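Local atomic coordinates of Maltose/maltodextrin transport permease homologue (PDB entry 6FFL), a protein that binds maltotriose through this solute-binding domain, which is fused to the transmembrane subunit MalF of a maltose/maltodextrin ABC transporter. Residues A[215-218]-A[219-222]; A[235-238]-A[239-243]. All coordinates share one frame; numbering follows the deposited sequence.

Interaction 1: A[215-218]-A[219-222]; sequences DYET and ANAL. With GLC (alpha-D-glucopyranose), chain B.
The hydroxyl OH of Tyr-216 shares a water with Asn-220: the water lies 2.6 Å from Tyr-216 OH and donates to Asn-220 OD1 at 2.7 Å. Trp-236 NE1 and Asn-233 ND2 also bond to Tyr-216 OH, fixing the end of the ring, while Asn-220 OD1 has a weak bond with Tyr-241 OH. All this occurs on the first turns of helix 216-224, N-capped by Asp-215. The aspartate suits that position because its carboxylate can receive N-H groups that have no earlier carbonyl to bond. Thr-218 N reaches Asp-215 OD1 at 2.8 Å, nearly along the C-O axis, and Thr-218 OG1 reaches Asp-215 OD1, also at 2.8 Å, from 45° out of the carboxylate plane. Both donors come from one residue, so threonine closes the cap with its backbone and side chain together. The regular helical bonding then begins, as where Asn-220 N meets Tyr-216 O at 2.9 Å.

With CG anti to its backbone nitrogen (chi1 -177°), Tyr-216 carries its ring to the sugar-binding pocket, where the CE2 side also nears Asn-220 CB. One ring face lies beneath the O6 hydroxyl of the chain B glucose, with Tyr-216 CD1 3.3 Å from that O6, offset toward the rim; a tyrosine thus offers a flat surface to the sugar and a polar end to the protein. On the more exposed side, Glu-217, bent at its second torsion, crosses Asn-220 at a slant, their carboxylate and amide planes standing 87° apart. Asn-220 ND2 makes a weak bond to Glu-217 OE1. The small Ala-219 turns against Val-158 and Leu-231, fitting the helix closely to the sheet. One turn apart, Thr-218 and Leu-222 run side by side, the methyl CG2 of Thr-218 lying 3.8 Å from CD1 of Leu-222.

Interaction 2: A[235-238]-A[239-243]; sequences DWSW and GDYQQ. With GLC (alpha-D-glucopyranose), chain C; GLC (alpha-D-glucopyranose), chain B.
Ser-237 and Tyr-241 form the tight part of this helix start. Tyr-241 N bonds to Ser-237 O at 3.2 Å, and the Tyr-241 ring folds back so that CE2 comes 3.2 Å from Ser-237 OG, approaching obliquely. Serine is small enough to let the CE2 corner of the ring come this close, and its OG bonds to Gly-234 O; Tyr-241 OH meets Asn-233. Trp-238, large and mostly apolar, fills the buried interior, with Asp-235 CB over one ring face.

The other side is looser and watered. One water takes the N-H of Gly-239 and donates to Asp-235 O at 2.8 Å; a second donates to both Trp-236 O and Asp-240 OD2. These waters bridge polar groups at the start of helix 238-243, and exposed Gln-242 lies farther along it.

With CG lodged between N and carbonyl carbon (chi1 58°), Trp-236 sets one indole face against two glucose units, C4 of the chain B glucose over its centre and CH2 3.5 Å from C1 of the chain C glucose, a classic aromatic platform for sugar. Asp-240 OD2 also binds Gly-14 N at the start of helix 13-29, while Trp-238 and Tyr-241 pack on strands 116-121 and 248-251.

In the fold
Along the chain the two contacts follow in series, neither crossing nor enclosing the other. Interaction 1 winds up the start of helix 216-224. The chain then passes along strand 228-234, an inner strand of a four-stranded mixed sheet, and interaction 2 turns that strand's end into helix 238-243. Each is local, so the only closure is a helical turn. Their centres lie 13 Å apart, yet their side chains meet at Tyr-216 with Trp-236 and at Asn-220 with Tyr-241, and both contacts touch the chain B glucose. Interaction 1 leans on strands 157-158 and 228-234, interaction 2 on strands 116-121 and 248-251, so between them the contacts touch all four strands, while Tyr-216 and Trp-236 reach the sugar.

Interaction 1: A[215-218]-A[219-222]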
ATOM      1  N   ASP A 215      11.224  -1.185 -11.518  1.00 23.17           N
ATOM      2  CA  ASP A 215      10.993  -1.179 -10.082  1.00 28.23           C
ATOM      3  C   ASP A 215      10.129   0.030  -9.720  1.00 26.21           C
ATOM      4  O   ASP A 215       9.677   0.780 -10.593  1.00 21.79           O
ATOM      5  CB  ASP A 215      12.321  -1.233  -9.319  1.00 25.41           C
ATOM      6  CG  ASP A 215      13.189   0.007  -9.506  1.00 29.80           C
ATOM      7  OD1 ASP A 215      12.740   1.018 -10.085  1.00 29.03           O
ATOM      8  OD2 ASP A 215      14.358  -0.037  -9.062  1.00 33.91           O
ATOM      9  N   TYR A 216       9.868   0.222  -8.425  1.00 20.99           N
ATOM     10  CA  TYR A 216       8.948   1.284  -8.033  1.00 20.13           C
ATOM     11  C   TYR A 216       9.451   2.648  -8.487  1.00 21.02           C
ATOM     12  O   TYR A 216       8.702   3.439  -9.079  1.00 21.37           O
ATOM     13  CB  TYR A 216       8.716   1.288  -6.521  1.00 21.97           C
ATOM     14  CG  TYR A 216       7.704   2.351  -6.124  1.00 18.53           C
ATOM     15  CD1 TYR A 216       6.346   2.050  -6.056  1.00 17.49           C
ATOM     16  CD2 TYR A 216       8.104   3.656  -5.841  1.00 20.92           C
ATOM     17  CE1 TYR A 216       5.409   3.026  -5.703  1.00 16.28           C
ATOM     18  CE2 TYR A 216       7.180   4.636  -5.496  1.00 20.12           C
ATOM     19  CZ  TYR A 216       5.835   4.313  -5.436  1.00 16.00           C
ATOM     20  OH  TYR A 216       4.926   5.289  -5.087  1.00 16.48           O
ATOM     21  N   GLU A 217      10.724   2.945  -8.225  1.00 22.84           N
ATOM     22  CA  GLU A 217      11.220   4.275  -8.542  1.00 24.79           C
ATOM     23  C   GLU A 217      11.288   4.507 -10.044  1.00 24.65           C
ATOM     24  O   GLU A 217      11.117   5.643 -10.500  1.00 22.16           O
ATOM     25  CB  GLU A 217      12.598   4.503  -7.916  1.00 27.90           C
ATOM     26  CG  GLU A 217      13.077   5.949  -8.031  1.00 44.63           C
ATOM     27  CD  GLU A 217      11.974   6.976  -7.755  1.00 55.31           C
ATOM     28  OE1 GLU A 217      11.246   6.833  -6.745  1.00 52.85           O
ATOM     29  OE2 GLU A 217      11.839   7.933  -8.554  1.00 52.36           O
ATOM     30  N   THR A 218      11.533   3.453 -10.822  1.00 26.35           N
ATOM     31  CA  THR A 218      11.562   3.606 -12.274  1.00 29.15           C
ATOM     32  C   THR A 218      10.182   3.973 -12.815  1.00 23.45           C
ATOM     33  O   THR A 218      10.052   4.893 -13.633  1.00 22.89           O
ATOM     34  CB  THR A 218      12.085   2.322 -12.919  1.00 32.94           C
ATOM     35  OG1 THR A 218      13.467   2.149 -12.566  1.00 27.93           O
ATOM     36  CG2 THR A 218      11.946   2.385 -14.442  1.00 27.54           C
ATOM     37  N   ALA A 219       9.135   3.278 -12.355  1.00 21.85           N
ATOM     38  CA  ALA A 219       7.777   3.620 -12.786  1.00 19.30           C
ATOM     39  C   ALA A 219       7.400   5.017 -12.320  1.00 21.44           C
ATOM     40  O   ALA A 219       6.799   5.794 -13.072  1.00 18.94           O
ATOM     41  CB  ALA A 219       6.770   2.592 -12.262  1.00 16.46           C
ATOM     42  N   ASN A 220       7.772   5.355 -11.086  1.00 19.98           N
ATOM     43  CA  ASN A 220       7.505   6.674 -10.522  1.00 20.97           C
ATOM     44  C   ASN A 220       8.155   7.771 -11.357  1.00 21.65           C
ATOM     45  O   ASN A 220       7.501   8.745 -11.748  1.00 22.77           O
ATOM     46  CB  ASN A 220       8.029   6.703  -9.084  1.00 23.65           C
ATOM     47  CG  ASN A 220       7.519   7.884  -8.289  1.00 23.16           C
ATOM     48  OD1 ASN A 220       6.327   8.145  -8.242  1.00 22.56           O
ATOM     49  ND2 ASN A 220       8.433   8.593  -7.637  1.00 30.12           N
ATOM     50  N   ALA A 221       9.450   7.620 -11.648  1.00 19.74           N
ATOM     51  CA  ALA A 221      10.155   8.620 -12.445  1.00 21.77           C
ATOM     52  C   ALA A 221       9.579   8.726 -13.852  1.00 27.90           C
ATOM     53  O   ALA A 221       9.381   9.833 -14.366  1.00 23.58           O
ATOM     54  CB  ALA A 221      11.645   8.288 -12.512  1.00 28.04           C
ATOM     55  N   LEU A 222       9.326   7.588 -14.501  1.00 22.55           N
ATOM     56  CA  LEU A 222       8.828   7.635 -15.874  1.00 24.61           C
ATOM     57  C   LEU A 222       7.501   8.383 -15.955  1.00 24.83           C
ATOM     58  O   LEU A 222       7.270   9.151 -16.898  1.00 24.14           O
ATOM     59  CB  LEU A 222       8.687   6.222 -16.441  1.00 23.82           C
ATOM     60  CG  LEU A 222      10.007   5.495 -16.762  1.00 22.66           C
ATOM     61  CD1 LEU A 222       9.766   4.025 -17.046  1.00 23.32           C
ATOM     62  CD2 LEU A 222      10.749   6.149 -17.928  1.00 22.33           C
TER
HETATM   63  C1  GLC B   1       5.921   4.648  -0.204  1.00 22.37           C
HETATM   64  C2  GLC B   1       4.606   4.658   0.583  1.00 16.36           C
HETATM   65  C3  GLC B   1       4.172   3.246   0.949  1.00 19.78           C
HETATM   66  C4  GLC B   1       4.181   2.328  -0.274  1.00 20.13           C
HETATM   67  C5  GLC B   1       5.537   2.407  -0.988  1.00 19.02           C
HETATM   68  C6  GLC B   1       5.528   1.606  -2.289  1.00 28.57           C
HETATM   69  O1  GLC B   1       6.984   4.232   0.655  1.00 26.13           O
HETATM   70  O2  GLC B   1       4.762   5.387   1.804  1.00 17.97           O
HETATM   71  O3  GLC B   1       2.864   3.308   1.558  1.00 16.06           O
HETATM   72  O4  GLC B   1       3.907   0.988   0.183  1.00 15.10           O
HETATM   73  O5  GLC B   1       5.847   3.761  -1.336  1.00 23.82           O
HETATM   74  O6  GLC B   1       6.845   1.565  -2.857  1.00 27.69           O
HETATM   75  O   HOH W   1       5.550   7.683  -5.731  1.00 31.87           O

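Interaction 2: A[235-238]-A[239-243]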
ATOM      1  N   ASP A 235      -2.803   5.347  -3.558  1.00 13.75           N
ATOM      2  CA  ASP A 235      -3.192   6.712  -3.202  1.00 10.02           C
ATOM      3  C   ASP A 235      -2.087   7.456  -2.449  1.00 13.19           C
ATOM      4  O   ASP A 235      -2.109   8.691  -2.408  1.00 13.52           O
ATOM      5  CB  ASP A 235      -4.519   6.711  -2.415  1.00 11.10           C
ATOM      6  CG  ASP A 235      -4.407   6.084  -1.010  1.00 14.35           C
ATOM      7  OD1 ASP A 235      -3.488   5.275  -0.752  1.00 14.65           O
ATOM      8  OD2 ASP A 235      -5.268   6.415  -0.164  1.00 14.85           O
ATOM      9  N   TRP A 236      -1.087   6.742  -1.909  1.00 12.41           N
ATOM     10  CA  TRP A 236       0.053   7.413  -1.286  1.00 13.87           C
ATOM     11  C   TRP A 236       0.842   8.256  -2.278  1.00 15.96           C
ATOM     12  O   TRP A 236       1.630   9.110  -1.852  1.00 16.31           O
ATOM     13  CB  TRP A 236       1.016   6.386  -0.664  1.00 14.46           C
ATOM     14  CG  TRP A 236       1.515   5.390  -1.690  1.00 13.96           C
ATOM     15  CD1 TRP A 236       2.530   5.570  -2.589  1.00 16.07           C
ATOM     16  CD2 TRP A 236       0.983   4.075  -1.943  1.00  9.95           C
ATOM     17  NE1 TRP A 236       2.667   4.449  -3.379  1.00 17.55           N
ATOM     18  CE2 TRP A 236       1.734   3.519  -3.001  1.00 13.39           C
ATOM     19  CE3 TRP A 236      -0.042   3.315  -1.367  1.00 12.22           C
ATOM     20  CZ2 TRP A 236       1.486   2.235  -3.500  1.00 14.89           C
ATOM     21  CZ3 TRP A 236      -0.294   2.033  -1.870  1.00 11.97           C
ATOM     22  CH2 TRP A 236       0.465   1.513  -2.925  1.00 12.95           C
ATOM     23  N   SER A 237       0.666   8.029  -3.585  1.00 10.25           N
ATOM     24  CA  SER A 237       1.480   8.700  -4.589  1.00 12.43           C
ATOM     25  C   SER A 237       0.849   9.976  -5.128  1.00 12.91           C
ATOM     26  O   SER A 237       1.530  10.724  -5.835  1.00 13.92           O
ATOM     27  CB  SER A 237       1.777   7.741  -5.754  1.00 12.33           C
ATOM     28  OG  SER A 237       0.594   7.460  -6.510  1.00 13.65           O
ATOM     29  N   TRP A 238      -0.416  10.250  -4.800  1.00 15.70           N
ATOM     30  CA  TRP A 238      -1.106  11.400  -5.383  1.00 14.08           C
ATOM     31  C   TRP A 238      -0.369  12.700  -5.092  1.00 15.36           C
ATOM     32  O   TRP A 238      -0.190  13.543  -5.979  1.00 17.69           O
ATOM     33  CB  TRP A 238      -2.523  11.495  -4.831  1.00 12.01           C
ATOM     34  CG  TRP A 238      -3.449  10.384  -5.235  1.00 15.60           C
ATOM     35  CD1 TRP A 238      -3.299   9.505  -6.277  1.00 18.72           C
ATOM     36  CD2 TRP A 238      -4.685  10.055  -4.604  1.00 13.98           C
ATOM     37  NE1 TRP A 238      -4.374   8.645  -6.323  1.00 13.53           N
ATOM     38  CE2 TRP A 238      -5.246   8.974  -5.313  1.00 13.79           C
ATOM     39  CE3 TRP A 238      -5.379  10.575  -3.505  1.00 14.54           C
ATOM     40  CZ2 TRP A 238      -6.459   8.389  -4.945  1.00 13.39           C
ATOM     41  CZ3 TRP A 238      -6.591   9.998  -3.149  1.00 17.24           C
ATOM     42  CH2 TRP A 238      -7.117   8.914  -3.866  1.00 15.67           C
ATOM     43  N   GLY A 239       0.038  12.891  -3.836  1.00 18.14           N
ATOM     44  CA  GLY A 239       0.645  14.157  -3.456  1.00 21.70           C
ATOM     45  C   GLY A 239       1.911  14.441  -4.235  1.00 24.58           C
ATOM     46  O   GLY A 239       2.148  15.569  -4.671  1.00 21.81           O
ATOM     47  N   ASP A 240       2.724  13.414  -4.450  1.00 23.70           N
ATOM     48  CA  ASP A 240       3.985  13.629  -5.143  1.00 26.38           C
ATOM     49  C   ASP A 240       3.790  13.869  -6.634  1.00 21.98           C
ATOM     50  O   ASP A 240       4.558  14.633  -7.229  1.00 19.83           O
ATOM     51  CB  ASP A 240       4.918  12.458  -4.865  1.00 25.11           C
ATOM     52  CG  ASP A 240       5.593  12.593  -3.502  1.00 42.08           C
ATOM     53  OD1 ASP A 240       6.314  13.591  -3.292  1.00 52.62           O
ATOM     54  OD2 ASP A 240       5.361  11.753  -2.620  1.00 28.72           O
ATOM     55  N   TYR A 241       2.760  13.278  -7.255  1.00 19.57           N
ATOM     56  CA  TYR A 241       2.502  13.625  -8.653  1.00 16.55           C
ATOM     57  C   TYR A 241       1.942  15.034  -8.784  1.00 23.37           C
ATOM     58  O   TYR A 241       2.264  15.734  -9.752  1.00 25.37           O
ATOM     59  CB  TYR A 241       1.569  12.600  -9.316  1.00 17.49           C
ATOM     60  CG  TYR A 241       2.202  11.222  -9.335  1.00 15.36           C
ATOM     61  CD1 TYR A 241       3.537  11.062  -9.683  1.00 16.26           C
ATOM     62  CD2 TYR A 241       1.474  10.094  -8.970  1.00 19.17           C
ATOM     63  CE1 TYR A 241       4.138   9.809  -9.674  1.00 19.61           C
ATOM     64  CE2 TYR A 241       2.064   8.843  -8.952  1.00 16.73           C
ATOM     65  CZ  TYR A 241       3.390   8.705  -9.297  1.00 16.31           C
ATOM     66  OH  TYR A 241       3.981   7.467  -9.271  1.00 19.39           O
ATOM     67  N   GLN A 242       1.132  15.477  -7.817  1.00 19.48           N
ATOM     68  CA  GLN A 242       0.655  16.860  -7.820  1.00 20.87           C
ATOM     69  C   GLN A 242       1.813  17.838  -7.684  1.00 25.38           C
ATOM     70  O   GLN A 242       1.880  18.842  -8.404  1.00 27.03           O
ATOM     71  CB  GLN A 242      -0.363  17.065  -6.694  1.00 25.82           C
ATOM     72  CG  GLN A 242      -1.731  16.473  -6.995  1.00 31.50           C
ATOM     73  CD  GLN A 242      -2.600  16.345  -5.761  1.00 40.66           C
ATOM     74  OE1 GLN A 242      -2.146  16.565  -4.634  1.00 38.26           O
ATOM     75  NE2 GLN A 242      -3.860  15.985  -5.968  1.00 40.85           N
ATOM     76  N   GLN A 243       2.744  17.557  -6.770  1.00 23.82           N
ATOM     77  CA  GLN A 243       3.894  18.440  -6.598  1.00 30.30           C
ATOM     78  C   GLN A 243       4.765  18.455  -7.846  1.00 34.23           C
ATOM     79  O   GLN A 243       5.364  19.485  -8.182  1.00 32.24           O
ATOM     80  CB  GLN A 243       4.716  18.015  -5.380  1.00 28.87           C
ATOM     81  CG  GLN A 243       5.772  19.043  -4.964  1.00 46.82           C
ATOM     82  CD  GLN A 243       6.643  18.566  -3.812  1.00 60.93           C
ATOM     83  OE1 GLN A 243       6.187  17.828  -2.935  1.00 66.21           O
ATOM     84  NE2 GLN A 243       7.905  18.984  -3.811  1.00 66.16           N
TER
HETATM   85  C1  GLC C   2       2.796   0.460  -0.513  1.00 10.30           C
HETATM   86  C2  GLC C   2       1.715  -0.017   0.448  1.00  8.49           C
HETATM   87  C3  GLC C   2       2.118  -1.269   1.212  1.00  9.27           C
HETATM   88  C4  GLC C   2       2.575  -2.314   0.200  1.00 10.87           C
HETATM   89  C5  GLC C   2       3.714  -1.740  -0.638  1.00 13.95           C
HETATM   90  C6  GLC C   2       4.212  -2.760  -1.668  1.00 13.54           C
HETATM   91  O2  GLC C   2       1.426   1.062   1.357  1.00 13.85           O
HETATM   92  O3  GLC C   2       0.974  -1.752   1.937  1.00 13.75           O
HETATM   93  O4  GLC C   2       3.055  -3.460   0.885  1.00 13.25           O
HETATM   94  O5  GLC C   2       3.218  -0.611  -1.347  1.00 12.81           O
HETATM   95  O6  GLC C   2       5.495  -2.349  -2.190  1.00 13.42           O
HETATM   96  C1  GLC B   1       5.921   4.648  -0.204  1.00 22.37           C
HETATM   97  C2  GLC B   1       4.606   4.658   0.583  1.00 16.36           C
HETATM   98  C3  GLC B   1       4.172   3.246   0.949  1.00 19.78           C
HETATM   99  C4  GLC B   1       4.181   2.328  -0.274  1.00 20.13           C
HETATM  100  C5  GLC B   1       5.537   2.407  -0.988  1.00 19.02           C
HETATM  101  C6  GLC B   1       5.528   1.606  -2.289  1.00 28.57           C
HETATM  102  O1  GLC B   1       6.984   4.232   0.655  1.00 26.13           O
HETATM  103  O2  GLC B   1       4.762   5.387   1.804  1.00 17.97           O
HETATM  104  O3  GLC B   1       2.864   3.308   1.558  1.00 16.06           O
HETATM  105  O4  GLC B   1       3.907   0.988   0.183  1.00 15.10           O
HETATM  106  O5  GLC B   1       5.847   3.761  -1.336  1.00 23.82           O
HETATM  107  O6  GLC B   1       6.845   1.565  -2.857  1.00 27.69           O
HETATM  108  O   HOH W   2      -0.957  11.039  -1.441  1.00 15.68           O
HETATM  109  O   HOH W   3       2.658  11.615  -2.080  1.00 24.38           O